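Local coordinates for protein TSSL (Francisella novicida, PDB 4ACK) that probably serves as an inner-membrane component of the type VI secretion system, here its cytoplasmic domain, and is linked to protein transport and virulence, at residues Ile14-Glu19 / Asn36-Ser41; Val57-Val62 / Glu92-Lys97; Asp108-Leu111 / Ile115-Gln118; Asp131-Tyr136 / His143-Tyr148. All coordinates share one frame; numbering follows the deposited sequence. Where two conformers were deposited one is given.

Contact 1: Ile14-Glu19 / Asn36-Ser41; sequences IKTTRE and NNIRKS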
loop_
_atom_site.group_PDB
_atom_site.type_symbol
_atom_site.label_atom_id
_atom_site.label_comp_id
_atom_site.label_asym_id
_atom_site.label_seq_id
_atom_site.Cartn_x
_atom_site.Cartn_y
_atom_site.Cartn_z
ATOM N N ILE A 14 4.953 -0.117 6.496
ATOM C CA ILE A 14 4.550 1.243 6.682
ATOM C C ILE A 14 5.745 1.992 7.451
ATOM O O ILE A 14 6.328 2.954 6.919
ATOM C CB ILE A 14 3.126 1.318 7.226
ATOM C CG1 ILE A 14 2.131 0.747 6.178
ATOM C CG2 ILE A 14 2.744 2.726 7.513
ATOM C CD1 ILE A 14 0.650 0.798 6.650
ATOM N N LYS A 15 6.176 1.480 8.617
ATOM C CA LYS A 15 7.405 1.952 9.317
ATOM C C LYS A 15 8.646 2.191 8.400
ATOM O O LYS A 15 9.106 3.329 8.289
ATOM C CB LYS A 15 7.705 1.005 10.528
ATOM C CG LYS A 15 8.800 1.450 11.545
ATOM C CD LYS A 15 9.061 0.379 12.662
ATOM C CE LYS A 15 9.984 -0.773 12.155
ATOM N NZ LYS A 15 11.452 -0.512 12.416
ATOM N N THR A 16 9.179 1.156 7.737
ATOM C CA THR A 16 10.323 1.344 6.811
ATOM C C THR A 16 10.090 2.479 5.757
ATOM O O THR A 16 11.080 3.029 5.240
ATOM C CB THR A 16 10.788 0.044 6.062
ATOM O OG1 THR A 16 11.250 -0.968 6.976
ATOM C CG2 THR A 16 11.900 0.353 5.068
ATOM N N THR A 17 8.807 2.828 5.483
ATOM C CA THR A 17 8.411 3.901 4.545
ATOM C C THR A 17 8.415 5.271 5.195
ATOM O O THR A 17 9.099 6.165 4.682
ATOM C CB THR A 17 7.006 3.687 3.931
ATOM O OG1 THR A 17 7.008 2.477 3.169
ATOM C CG2 THR A 17 6.631 4.897 3.011
ATOM N N ARG A 18 7.639 5.417 6.278
ATOM C CA ARG A 18 7.491 6.636 7.053
ATOM C C ARG A 18 8.796 7.101 7.671
ATOM O O ARG A 18 8.868 8.198 8.232
ATOM C CB ARG A 18 6.448 6.444 8.169
ATOM C CG ARG A 18 4.987 6.565 7.710
ATOM C CD ARG A 18 4.038 6.868 8.871
ATOM N N GLU A 19 9.813 6.243 7.564
ATOM C CA GLU A 19 11.162 6.488 8.063
ATOM C C GLU A 19 12.070 6.954 6.959
ATOM O O GLU A 19 12.850 7.896 7.165
ATOM C CB GLU A 19 11.777 5.230 8.722
ATOM C CG GLU A 19 12.011 5.354 10.263
ATOM C CD GLU A 19 12.302 4.001 10.944
ATOM O OE1 GLU A 19 13.029 3.159 10.343
ATOM O OE2 GLU A 19 11.782 3.785 12.076
ATOM N N ASN A 36 15.316 -2.594 -0.304
ATOM C CA ASN A 36 15.675 -4.036 -0.236
ATOM C C ASN A 36 14.981 -4.779 0.918
ATOM O O ASN A 36 14.534 -5.926 0.754
ATOM C CB ASN A 36 17.199 -4.221 -0.126
ATOM C CG ASN A 36 17.648 -5.698 -0.203
ATOM O OD1 ASN A 36 17.453 -6.368 -1.209
ATOM N ND2 ASN A 36 18.298 -6.180 0.864
ATOM N N ASN A 37 14.907 -4.125 2.072
ATOM C CA ASN A 37 14.190 -4.640 3.209
ATOM C C ASN A 37 12.696 -4.797 2.893
ATOM O O ASN A 37 12.118 -5.861 3.099
ATOM C CB ASN A 37 14.323 -3.711 4.395
ATOM C CG ASN A 37 15.385 -4.183 5.381
ATOM O OD1 ASN A 37 16.523 -4.539 4.998
ATOM N ND2 ASN A 37 15.024 -4.177 6.667
ATOM N N ILE A 38 12.105 -3.725 2.361
ATOM C CA ILE A 38 10.731 -3.751 1.895
ATOM C C ILE A 38 10.469 -4.949 0.972
ATOM O O ILE A 38 9.556 -5.717 1.213
ATOM C CB ILE A 38 10.305 -2.392 1.321
ATOM C CG1 ILE A 38 9.953 -1.463 2.527
ATOM C CG2 ILE A 38 9.112 -2.585 0.338
ATOM C CD1 ILE A 38 9.818 0.027 2.216
ATOM N N ARG A 39 11.336 -5.172 -0.003
ATOM C CA ARG A 39 11.150 -6.283 -0.906
ATOM C C ARG A 39 11.255 -7.682 -0.265
ATOM O O ARG A 39 10.525 -8.619 -0.668
ATOM C CB ARG A 39 12.065 -6.169 -2.105
ATOM C CG ARG A 39 11.678 -4.955 -2.959
ATOM C CD ARG A 39 12.740 -4.632 -3.969
ATOM N NE ARG A 39 12.716 -5.574 -5.074
ATOM C CZ ARG A 39 13.657 -6.479 -5.287
ATOM N NH1 ARG A 39 14.695 -6.551 -4.467
ATOM N NH2 ARG A 39 13.546 -7.312 -6.308
ATOM N N LYS A 40 12.136 -7.801 0.731
ATOM C CA LYS A 40 12.200 -8.977 1.584
ATOM C C LYS A 40 10.894 -9.158 2.373
ATOM O O LYS A 40 10.355 -10.261 2.415
ATOM C CB LYS A 40 13.413 -8.922 2.509
ATOM C CG LYS A 40 14.708 -9.221 1.782
ATOM C CD LYS A 40 15.901 -8.868 2.641
ATOM C CE LYS A 40 15.858 -9.655 3.935
ATOM N NZ LYS A 40 16.602 -8.945 5.007
ATOM N N SER A 41 10.409 -8.103 3.003
ATOM C CA SER A 41 9.125 -8.132 3.677
ATOM C C SER A 41 7.920 -8.507 2.749
ATOM O O SER A 41 7.028 -9.234 3.157
ATOM C CB SER A 41 8.877 -6.787 4.323
ATOM O OG SER A 41 9.632 -6.713 5.499
#
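With its CG1 set anti to the carbonyl carbon (chi1 -80°) and the chain extended beyond it (chi2 166°), Ile-38 sends CD1 straight across to helix 4-20, while Thr-16 turns its methyl CG2 to meet it by placing that carbon anti to the backbone N. The two side chains run alongside one another, pointing opposite ways, so that Thr-16 CG2 lies 3.5 Å from Ile-38 CD1 and 3.7 Å from Ile-38 CG1. Thr-16 CB also reaches Ile-38 CG1, at 3.9 Å. A second threonine, Thr-17, stands roughly perpendicular to the end of the isoleucine, its OG1 3.8 Å from Ile-38 CD1. No polar bond joins the two segments. The hydroxyl of Thr-17 is instead hydrogen-bonded to the carbonyl O of Ile-13, one turn back in its own helix, which satisfies a polar atom in a buried place. Small beta-branched residues suit this position: Thr-16 offers a compact methyl that lets the backbones come near, the CA atoms of Thr-16 and Ile-38 being 7.1 Å apart, and the longer isoleucine reaches across to it. Around this apolar seam between helices 4-20 and 30-52, Thr-17 also rests on Val-69 and Ile-14 on Leu-65 of helix 55-79, while Ile-38 touches Leu-89 of helix 89-94, so helices 55-79 and 89-94 both pack beside the pair.

Contact 2: Val57-Val62 / Glu92-Lys97; sequences VCKYIV and EYYDRK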
loop_
_atom_site.group_PDB
_atom_site.type_symbol
_atom_site.label_atom_id
_atom_site.label_comp_id
_atom_site.label_asym_id
_atom_site.label_seq_id
_atom_site.Cartn_x
_atom_site.Cartn_y
_atom_site.Cartn_z
ATOM N N VAL A 57 -7.133 -12.299 -3.909
ATOM C CA VAL A 57 -7.168 -11.780 -2.516
ATOM C C VAL A 57 -5.754 -11.338 -2.054
ATOM O O VAL A 57 -5.592 -10.259 -1.489
ATOM C CB VAL A 57 -7.836 -12.782 -1.530
ATOM C CG1 VAL A 57 -7.609 -12.368 -0.102
ATOM C CG2 VAL A 57 -9.356 -12.898 -1.856
ATOM N N CYS A 58 -4.736 -12.131 -2.329
ATOM C CA CYS A 58 -3.385 -11.749 -1.977
ATOM C C CYS A 58 -3.029 -10.422 -2.666
ATOM O O CYS A 58 -2.547 -9.492 -2.018
ATOM C CB CYS A 58 -2.407 -12.838 -2.362
ATOM S SG CYS A 58 -2.641 -14.375 -1.380
ATOM N N LYS A 59 -3.295 -10.338 -3.968
ATOM C CA LYS A 59 -3.139 -9.040 -4.667
ATOM C C LYS A 59 -3.939 -7.895 -4.042
ATOM O O LYS A 59 -3.437 -6.785 -3.927
ATOM C CB LYS A 59 -3.452 -9.170 -6.161
ATOM C CG LYS A 59 -3.560 -7.798 -6.916
ATOM C CD LYS A 59 -3.733 -8.052 -8.435
ATOM C CE LYS A 59 -5.252 -8.378 -8.698
ATOM N NZ LYS A 59 -5.539 -8.309 -10.106
ATOM N N TYR A 60 -5.168 -8.133 -3.618
ATOM C CA TYR A 60 -5.919 -7.053 -3.051
ATOM C C TYR A 60 -5.310 -6.503 -1.753
ATOM O O TYR A 60 -5.636 -5.405 -1.294
ATOM C CB TYR A 60 -7.352 -7.477 -2.797
ATOM C CG TYR A 60 -8.238 -7.535 -4.034
ATOM C CD1 TYR A 60 -7.706 -7.369 -5.337
ATOM C CD2 TYR A 60 -9.587 -7.814 -3.895
ATOM C CE1 TYR A 60 -8.516 -7.407 -6.439
ATOM C CE2 TYR A 60 -10.428 -7.864 -5.004
ATOM C CZ TYR A 60 -9.892 -7.656 -6.257
ATOM O OH TYR A 60 -10.764 -7.690 -7.318
ATOM N N ILE A 61 -4.491 -7.307 -1.099
ATOM C CA ILE A 61 -3.948 -6.915 0.174
ATOM C C ILE A 61 -2.581 -6.299 -0.125
ATOM O O ILE A 61 -2.300 -5.262 0.388
ATOM C CB ILE A 61 -3.773 -8.152 1.085
ATOM C CG1 ILE A 61 -5.128 -8.637 1.555
ATOM C CG2 ILE A 61 -2.814 -7.860 2.298
ATOM C CD1 ILE A 61 -5.057 -10.138 1.951
ATOM N N VAL A 62 -1.768 -6.926 -0.979
ATOM C CA VAL A 62 -0.413 -6.460 -1.187
ATOM C C VAL A 62 -0.301 -5.287 -2.235
ATOM O O VAL A 62 0.544 -4.429 -2.102
ATOM C CB VAL A 62 0.488 -7.634 -1.624
ATOM C CG1 VAL A 62 1.961 -7.190 -2.070
ATOM C CG2 VAL A 62 0.509 -8.698 -0.489
ATOM N N GLU A 92 7.065 -3.719 -10.465
ATOM C CA GLU A 92 7.899 -4.924 -10.337
ATOM C C GLU A 92 7.038 -6.162 -9.971
ATOM O O GLU A 92 7.234 -7.243 -10.505
ATOM C CB GLU A 92 8.933 -4.676 -9.247
ATOM C CG GLU A 92 10.124 -5.578 -9.289
ATOM C CD GLU A 92 10.971 -5.469 -8.030
ATOM O OE1 GLU A 92 11.348 -4.330 -7.652
ATOM O OE2 GLU A 92 11.264 -6.539 -7.424
ATOM N N TYR A 93 6.074 -5.978 -9.080
ATOM C CA TYR A 93 5.327 -7.084 -8.496
ATOM C C TYR A 93 4.028 -7.472 -9.188
ATOM O O TYR A 93 3.618 -8.634 -9.093
ATOM C CB TYR A 93 5.031 -6.771 -7.046
ATOM C CG TYR A 93 6.235 -6.996 -6.207
ATOM C CD1 TYR A 93 6.621 -8.293 -5.844
ATOM C CD2 TYR A 93 7.030 -5.932 -5.811
ATOM C CE1 TYR A 93 7.757 -8.507 -5.079
ATOM C CE2 TYR A 93 8.162 -6.141 -5.039
ATOM C CZ TYR A 93 8.522 -7.422 -4.689
ATOM O OH TYR A 93 9.644 -7.617 -3.924
ATOM N N TYR A 94 3.394 -6.496 -9.859
ATOM C CA TYR A 94 2.032 -6.642 -10.327
ATOM C C TYR A 94 1.827 -6.092 -11.732
ATOM O O TYR A 94 0.710 -6.024 -12.253
ATOM C CB TYR A 94 1.067 -6.007 -9.325
ATOM C CG TYR A 94 0.849 -6.929 -8.159
ATOM C CD1 TYR A 94 0.258 -8.206 -8.344
ATOM C CD2 TYR A 94 1.297 -6.579 -6.890
ATOM C CE1 TYR A 94 0.093 -9.089 -7.269
ATOM C CE2 TYR A 94 1.142 -7.431 -5.818
ATOM C CZ TYR A 94 0.536 -8.684 -6.004
ATOM O OH TYR A 94 0.400 -9.510 -4.913
ATOM N N ASP A 95 2.938 -5.678 -12.310
ATOM C CA ASP A 95 3.021 -5.330 -13.701
ATOM C C ASP A 95 2.071 -4.228 -14.100
ATOM O O ASP A 95 1.562 -4.233 -15.214
ATOM C CB ASP A 95 2.784 -6.565 -14.583
ATOM C CG ASP A 95 3.722 -6.589 -15.783
ATOM O OD1 ASP A 95 4.929 -6.870 -15.549
ATOM O OD2 ASP A 95 3.274 -6.280 -16.926
ATOM N N ARG A 96 1.803 -3.295 -13.196
ATOM C CA ARG A 96 0.986 -2.150 -13.550
ATOM C C ARG A 96 1.431 -0.962 -12.725
ATOM O O ARG A 96 2.143 -1.126 -11.717
ATOM C CB ARG A 96 -0.503 -2.445 -13.412
ATOM C CG ARG A 96 -0.972 -2.728 -11.979
ATOM C CD ARG A 96 -2.360 -3.354 -11.994
ATOM N NE ARG A 96 -3.342 -2.430 -12.526
ATOM C CZ ARG A 96 -4.581 -2.751 -12.868
ATOM N NH1 ARG A 96 -5.013 -3.996 -12.771
ATOM N NH2 ARG A 96 -5.384 -1.817 -13.328
ATOM N N LYS A 97 1.043 0.233 -13.165
ATOM C CA LYS A 97 1.562 1.424 -12.548
ATOM C C LYS A 97 0.444 2.448 -12.353
ATOM O O LYS A 97 0.699 3.606 -12.176
ATOM C CB LYS A 97 2.772 1.968 -13.356
ATOM C CG LYS A 97 2.406 2.630 -14.664
ATOM C CD LYS A 97 3.591 2.738 -15.634
ATOM C CE LYS A 97 3.291 3.773 -16.700
ATOM N NZ LYS A 97 4.421 3.866 -17.654
HETATM O O HOH W 1 -3.696 -6.725 -11.878
#
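Lys-59 NZ is gripped by a water at 3.0 Å and also by the hydroxyl of Tyr-102, and the same water accepts from Arg-96 NH1 at 3.2 Å, in the plane of the guanidinium at its edge. The water thus bridges two like charges, Lys-59 NZ and Arg-96 NH1 standing 5.1 Å apart, and its oxygen probably eases their repulsion. Arg-96 has further partners in Asp-98, by a salt bridge, and in the ring of Tyr-102, by a cation-pi contact. Nearer the backbone the aliphatic part of Lys-59 serves as an apolar surface: with CG anti to the backbone N (chi1 170°), the chain passes over one face of Tyr-94, CG lying 4.3 Å from the ring centroid and 25° off the normal in a CH-pi contact. A bend at chi3 then leads NZ away toward its polar partners. Val-62 meets the same ring at its edge, CG1 3.8 Å from Tyr-94 CE2. Tyrosine suits the place because its ring is apolar while its hydroxyl lies against helix 55-79, OH 3.6 Å from Lys-59 CA, and is hydrogen-bonded to Gln-46. The contact therefore seats the short helix 89-94 against helix 55-79, where Tyr-94 also lies on Phe-63 and Leu-66, and the bond to Gln-46 ties the same ring to helix 30-52.

Contact 3: Asp108-Leu111 / Ile115-Gln118; sequences DNIL and IYPQ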
loop_
_atom_site.group_PDB
_atom_site.type_symbol
_atom_site.label_atom_id
_atom_site.label_comp_id
_atom_site.label_asym_id
_atom_site.label_seq_id
_atom_site.Cartn_x
_atom_site.Cartn_y
_atom_site.Cartn_z
ATOM N N ASP A 108 -13.608 -0.578 -4.257
ATOM C CA ASP A 108 -14.936 -0.863 -4.808
ATOM C C ASP A 108 -15.270 -2.357 -4.721
ATOM O O ASP A 108 -16.330 -2.713 -4.308
ATOM C CB ASP A 108 -15.058 -0.444 -6.300
ATOM C CG ASP A 108 -14.999 1.068 -6.485
ATOM O OD1 ASP A 108 -15.364 1.823 -5.571
ATOM O OD2 ASP A 108 -14.517 1.496 -7.546
ATOM N N ASN A 109 -14.369 -3.205 -5.166
ATOM C CA ASN A 109 -14.636 -4.614 -5.163
ATOM C C ASN A 109 -14.869 -5.181 -3.764
ATOM O O ASN A 109 -15.934 -5.778 -3.519
ATOM C CB ASN A 109 -13.544 -5.346 -5.867
ATOM C CG ASN A 109 -13.503 -5.020 -7.379
ATOM O OD1 ASN A 109 -14.399 -4.354 -7.900
ATOM N ND2 ASN A 109 -12.470 -5.506 -8.077
ATOM N N ILE A 110 -13.951 -4.926 -2.827
ATOM C CA ILE A 110 -14.123 -5.477 -1.464
ATOM C C ILE A 110 -15.298 -4.860 -0.775
ATOM O O ILE A 110 -15.866 -5.457 0.125
ATOM C CB ILE A 110 -12.871 -5.359 -0.607
ATOM C CG1 ILE A 110 -12.599 -3.924 -0.117
ATOM C CG2 ILE A 110 -11.714 -5.961 -1.356
ATOM C CD1 ILE A 110 -11.268 -3.862 0.786
ATOM N N LEU A 111 -15.701 -3.663 -1.212
ATOM C CA LEU A 111 -16.859 -3.039 -0.553
ATOM C C LEU A 111 -18.216 -3.508 -1.119
ATOM O O LEU A 111 -19.242 -3.370 -0.452
ATOM C CB LEU A 111 -16.798 -1.484 -0.530
ATOM C CG LEU A 111 -15.878 -0.748 0.474
ATOM C CD1 LEU A 111 -15.864 0.708 0.092
ATOM C CD2 LEU A 111 -16.366 -0.879 1.960
ATOM N N ILE A 115 -17.465 -10.959 0.651
ATOM C CA ILE A 115 -16.697 -12.201 0.617
ATOM C C ILE A 115 -15.265 -12.179 1.197
ATOM O O ILE A 115 -14.658 -13.237 1.373
ATOM C CB ILE A 115 -16.636 -12.831 -0.824
ATOM C CG1 ILE A 115 -16.283 -11.784 -1.885
ATOM C CG2 ILE A 115 -17.959 -13.585 -1.158
ATOM C CD1 ILE A 115 -15.994 -12.368 -3.273
ATOM N N TYR A 116 -14.733 -11.008 1.534
ATOM C CA TYR A 116 -13.280 -10.902 1.692
ATOM C C TYR A 116 -12.812 -11.021 3.118
ATOM O O TYR A 116 -13.520 -10.596 4.007
ATOM C CB TYR A 116 -12.838 -9.564 1.112
ATOM C CG TYR A 116 -13.065 -9.500 -0.364
ATOM C CD1 TYR A 116 -12.134 -10.043 -1.252
ATOM C CD2 TYR A 116 -14.226 -8.922 -0.876
ATOM C CE1 TYR A 116 -12.359 -9.988 -2.634
ATOM C CE2 TYR A 116 -14.443 -8.842 -2.254
ATOM C CZ TYR A 116 -13.512 -9.354 -3.111
ATOM O OH TYR A 116 -13.766 -9.264 -4.441
ATOM N N PRO A 117 -11.603 -11.559 3.341
ATOM C CA PRO A 117 -11.125 -11.610 4.715
ATOM C C PRO A 117 -10.933 -10.215 5.293
ATOM O O PRO A 117 -10.724 -9.264 4.544
ATOM C CB PRO A 117 -9.772 -12.273 4.603
ATOM C CG PRO A 117 -9.401 -12.196 3.135
ATOM C CD PRO A 117 -10.699 -12.236 2.410
ATOM N N GLN A 118 -10.966 -10.108 6.615
ATOM C CA GLN A 118 -10.885 -8.824 7.309
ATOM C C GLN A 118 -9.589 -8.049 7.012
ATOM O O GLN A 118 -9.605 -6.844 6.946
ATOM C CB GLN A 118 -10.983 -9.038 8.823
ATOM C CG GLN A 118 -11.279 -7.761 9.559
ATOM C CD GLN A 118 -12.741 -7.311 9.372
ATOM O OE1 GLN A 118 -13.491 -7.807 8.490
ATOM N NE2 GLN A 118 -13.155 -6.384 10.209
#
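The short loop between helices 99-112 and 118-129 folds Tyr-116 back onto the helix the chain has just left. Its ring lies against Ile-110, and the two side chains are roughly perpendicular. Ile-110 CG2 stands over the middle of one face, 3.8 Å from the centroid of the Tyr-116 ring and only 9° off the normal, a nearly perpendicular CH-pi approach. The branch is carried there by a first torsion that puts Ile-110 CG2 anti to the carbonyl carbon, while CG1 takes the place between the backbone N and the carbonyl carbon (chi1 74°) and extends away from the Tyr-116 ring. Closer to the backbone, Ile-110 CA is 3.5 Å from Tyr-116 CE2, and Ile-110 CB is 3.8 Å from Tyr-116 CD2. From within the loop, Ile-115 CG1 lies against the rim of the opposite face. Asn-109 adds its carbonyl O, 3.6 Å from Tyr-116 CE2 and approaching obliquely; that oxygen accepts a hydrogen bond from Ser-112 OG. The side-chain amide of Asn-109 serves another partner, its ND2 bonding the hydroxyl of Tyr-60. Ile-110 also packs on Cys-120 and Ile-124 of helix 118-129 and on Ile-152 of helix 143-153. A beta-branched residue is apt here because CG2 lies between the Tyr-116 ring and Tyr-60 of helix 55-79, while CG1 and CD1 point on into the interior. Tyr-116 packs on Val-57 and Tyr-121 as well, but between these segments, which share no hydrogen bond, the attraction is dispersion and CH-pi contact, which probably restricts the tilt of the ring.

Contact 4: Asp131-Tyr136 / His143-Tyr148; sequences DFYGKY and HSFLAY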
loop_
_atom_site.group_PDB
_atom_site.type_symbol
_atom_site.label_atom_id
_atom_site.label_comp_id
_atom_site.label_asym_id
_atom_site.label_seq_id
_atom_site.Cartn_x
_atom_site.Cartn_y
_atom_site.Cartn_z
ATOM N N ASP A 131 -2.597 8.521 4.999
ATOM C CA ASP A 131 -2.683 9.583 3.972
ATOM C C ASP A 131 -2.372 9.136 2.558
ATOM O O ASP A 131 -1.770 9.904 1.787
ATOM C CB ASP A 131 -1.849 10.803 4.375
ATOM C CG ASP A 131 -2.324 11.369 5.698
ATOM O OD1 ASP A 131 -3.519 11.242 5.999
ATOM O OD2 ASP A 131 -1.518 11.899 6.455
ATOM N N PHE A 132 -2.738 7.893 2.228
ATOM C CA PHE A 132 -2.859 7.533 0.825
ATOM C C PHE A 132 -3.981 8.372 0.177
ATOM O O PHE A 132 -5.115 8.425 0.672
ATOM C CB PHE A 132 -3.140 6.044 0.623
ATOM C CG PHE A 132 -3.142 5.627 -0.825
ATOM C CD1 PHE A 132 -1.944 5.508 -1.544
ATOM C CD2 PHE A 132 -4.343 5.406 -1.484
ATOM C CE1 PHE A 132 -1.943 5.103 -2.890
ATOM C CE2 PHE A 132 -4.376 5.051 -2.839
ATOM C CZ PHE A 132 -3.171 4.860 -3.537
ATOM N N TYR A 133 -3.628 9.014 -0.919
ATOM C CA TYR A 133 -4.538 9.909 -1.675
ATOM C C TYR A 133 -4.867 9.353 -3.070
ATOM O O TYR A 133 -5.986 9.499 -3.549
ATOM C CB TYR A 133 -3.917 11.297 -1.848
ATOM C CG TYR A 133 -3.650 11.998 -0.548
ATOM C CD1 TYR A 133 -4.544 11.898 0.522
ATOM C CD2 TYR A 133 -2.499 12.745 -0.369
ATOM C CE1 TYR A 133 -4.287 12.555 1.737
ATOM C CE2 TYR A 133 -2.255 13.413 0.846
ATOM C CZ TYR A 133 -3.159 13.306 1.878
ATOM O OH TYR A 133 -2.907 13.932 3.075
ATOM N N GLY A 134 -3.890 8.706 -3.676
ATOM C CA GLY A 134 -3.984 8.177 -5.010
ATOM C C GLY A 134 -4.520 9.247 -5.932
ATOM O O GLY A 134 -3.991 10.353 -5.946
ATOM N N LYS A 135 -5.607 8.946 -6.637
ATOM C CA LYS A 135 -6.133 9.821 -7.740
ATOM C C LYS A 135 -6.691 11.073 -7.129
ATOM O O LYS A 135 -6.945 12.078 -7.806
ATOM C CB LYS A 135 -7.204 9.068 -8.572
ATOM C CG LYS A 135 -8.455 8.724 -7.759
ATOM C CD LYS A 135 -9.208 7.619 -8.493
ATOM C CE LYS A 135 -10.701 7.860 -8.498
ATOM N NZ LYS A 135 -11.493 6.573 -8.813
ATOM N N TYR A 136 -6.867 11.045 -5.811
ATOM C CA TYR A 136 -7.450 12.212 -5.177
ATOM C C TYR A 136 -6.402 13.252 -4.732
ATOM O O TYR A 136 -6.770 14.164 -4.076
ATOM C CB TYR A 136 -8.341 11.821 -4.003
ATOM C CG TYR A 136 -9.490 10.955 -4.418
ATOM C CD1 TYR A 136 -10.574 11.477 -5.162
ATOM C CD2 TYR A 136 -9.473 9.572 -4.132
ATOM C CE1 TYR A 136 -11.620 10.616 -5.589
ATOM C CE2 TYR A 136 -10.527 8.734 -4.496
ATOM C CZ TYR A 136 -11.603 9.254 -5.207
ATOM O OH TYR A 136 -12.628 8.376 -5.580
ATOM N N HIS A 143 -15.778 14.293 -2.344
ATOM C CA HIS A 143 -16.784 13.515 -1.584
ATOM C C HIS A 143 -16.659 12.002 -1.676
ATOM O O HIS A 143 -16.865 11.356 -0.686
ATOM C CB HIS A 143 -18.251 13.967 -1.874
ATOM C CG HIS A 143 -18.526 15.365 -1.391
ATOM N ND1 HIS A 143 -19.797 15.862 -1.184
ATOM C CD2 HIS A 143 -17.664 16.356 -1.033
ATOM C CE1 HIS A 143 -19.700 17.104 -0.717
ATOM N NE2 HIS A 143 -18.413 17.416 -0.591
ATOM N N SER A 144 -16.372 11.457 -2.859
ATOM C CA SER A 144 -16.118 10.016 -3.000
ATOM C C SER A 144 -14.908 9.568 -2.175
ATOM O O SER A 144 -14.954 8.514 -1.569
ATOM C CB SER A 144 -15.968 9.627 -4.450
ATOM O OG SER A 144 -17.222 9.835 -5.097
ATOM N N PHE A 145 -13.860 10.390 -2.094
ATOM C CA PHE A 145 -12.670 10.017 -1.367
ATOM C C PHE A 145 -13.069 9.863 0.093
ATOM O O PHE A 145 -12.741 8.848 0.738
ATOM C CB PHE A 145 -11.558 11.069 -1.565
ATOM C CG PHE A 145 -10.339 10.836 -0.779
ATOM C CD1 PHE A 145 -9.673 9.592 -0.811
ATOM C CD2 PHE A 145 -9.828 11.852 0.029
ATOM C CE1 PHE A 145 -8.507 9.363 -0.073
ATOM C CE2 PHE A 145 -8.623 11.640 0.796
ATOM C CZ PHE A 145 -7.962 10.379 0.721
ATOM N N LEU A 146 -13.789 10.847 0.620
ATOM C CA LEU A 146 -14.196 10.773 2.009
ATOM C C LEU A 146 -15.144 9.608 2.266
ATOM O O LEU A 146 -15.090 8.999 3.340
ATOM C CB LEU A 146 -14.871 12.065 2.460
ATOM C CG LEU A 146 -14.069 13.337 2.228
ATOM C CD1 LEU A 146 -14.943 14.463 2.666
ATOM C CD2 LEU A 146 -12.752 13.308 2.978
ATOM N N ALA A 147 -15.969 9.274 1.293
ATOM C CA ALA A 147 -16.874 8.149 1.459
ATOM C C ALA A 147 -16.131 6.816 1.555
ATOM O O ALA A 147 -16.544 5.954 2.309
ATOM C CB ALA A 147 -17.925 8.113 0.345
ATOM N N TYR A 148 -15.068 6.633 0.753
ATOM C CA TYR A 148 -14.277 5.416 0.781
ATOM C C TYR A 148 -13.705 5.191 2.172
ATOM O O TYR A 148 -13.683 4.083 2.674
ATOM C CB TYR A 148 -13.083 5.525 -0.137
ATOM C CG TYR A 148 -13.386 5.197 -1.544
ATOM C CD1 TYR A 148 -13.937 3.952 -1.875
ATOM C CD2 TYR A 148 -13.144 6.128 -2.563
ATOM C CE1 TYR A 148 -14.211 3.630 -3.156
ATOM C CE2 TYR A 148 -13.414 5.824 -3.887
ATOM C CZ TYR A 148 -13.946 4.586 -4.172
ATOM O OH TYR A 148 -14.230 4.279 -5.459
#
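Tyr-136 and Phe-145 lie against each other by exchanging methylenes: Phe-145 CB sits over the centre of the Tyr-136 ring, 3.6 Å from its centroid and 13° off the normal, and Tyr-136 CB lies over the Phe-145 ring at 4.2 Å from that centroid. The rings themselves meet obliquely, with centroids 5.0 Å apart and planes at 31°. Lys-135 CG covers the other face of Tyr-136, and Phe-104 meets that ring edge-to-face. Phe-145 gains its reach by setting CG anti to the backbone N (chi1 175°), which carries its ring to Phe-132 and Tyr-133, where CZ comes 3.7 Å from Tyr-133 CD1 and approaches Phe-132 O near its own ring plane. At the other end of Tyr-136, the hydroxyl OH lies 3.2 Å from Tyr-148 CE2, at the edge of that ring, and 3.7 Å from Ser-144 CB. Aromatic side chains suit this mostly irregular segment because each offers a broad apolar face or edge to helix 143-153. Farther out, Asp-108 holds the hydroxyl of Tyr-148, and Glu-71 accepts from the backbone N atoms of Tyr-133 and Gly-134, setting the course of the loop. That loop begins where a Schellman motif, with Asp-131 at positive phi as its C-prime residue, ends helix 118-129, and the aromatic cluster then packs it against the final modelled helix, 143-153, of this all-helical domain.

The four contacts follow one another along the chain in series, within one compact all-helical domain. Contacts 1 and 2 have centres about 16 Å apart and are joined by a salt bridge from Arg-39 to Glu-92, linking helix 30-52 to helix 89-94. Contacts 2 and 3, centres about 16 Å apart, touch where helix 55-79 packs on helix 99-112. Contacts 3 and 4, centres about 17 Å apart, touch where helix 99-112 packs on helix 143-153. Contact 1 lies across the chain's centre from both contacts 3 and 4. The contacts thus touch in sequence, 1 to 2 to 3 to 4, and join the early helices to the last modelled one within a single packed domain.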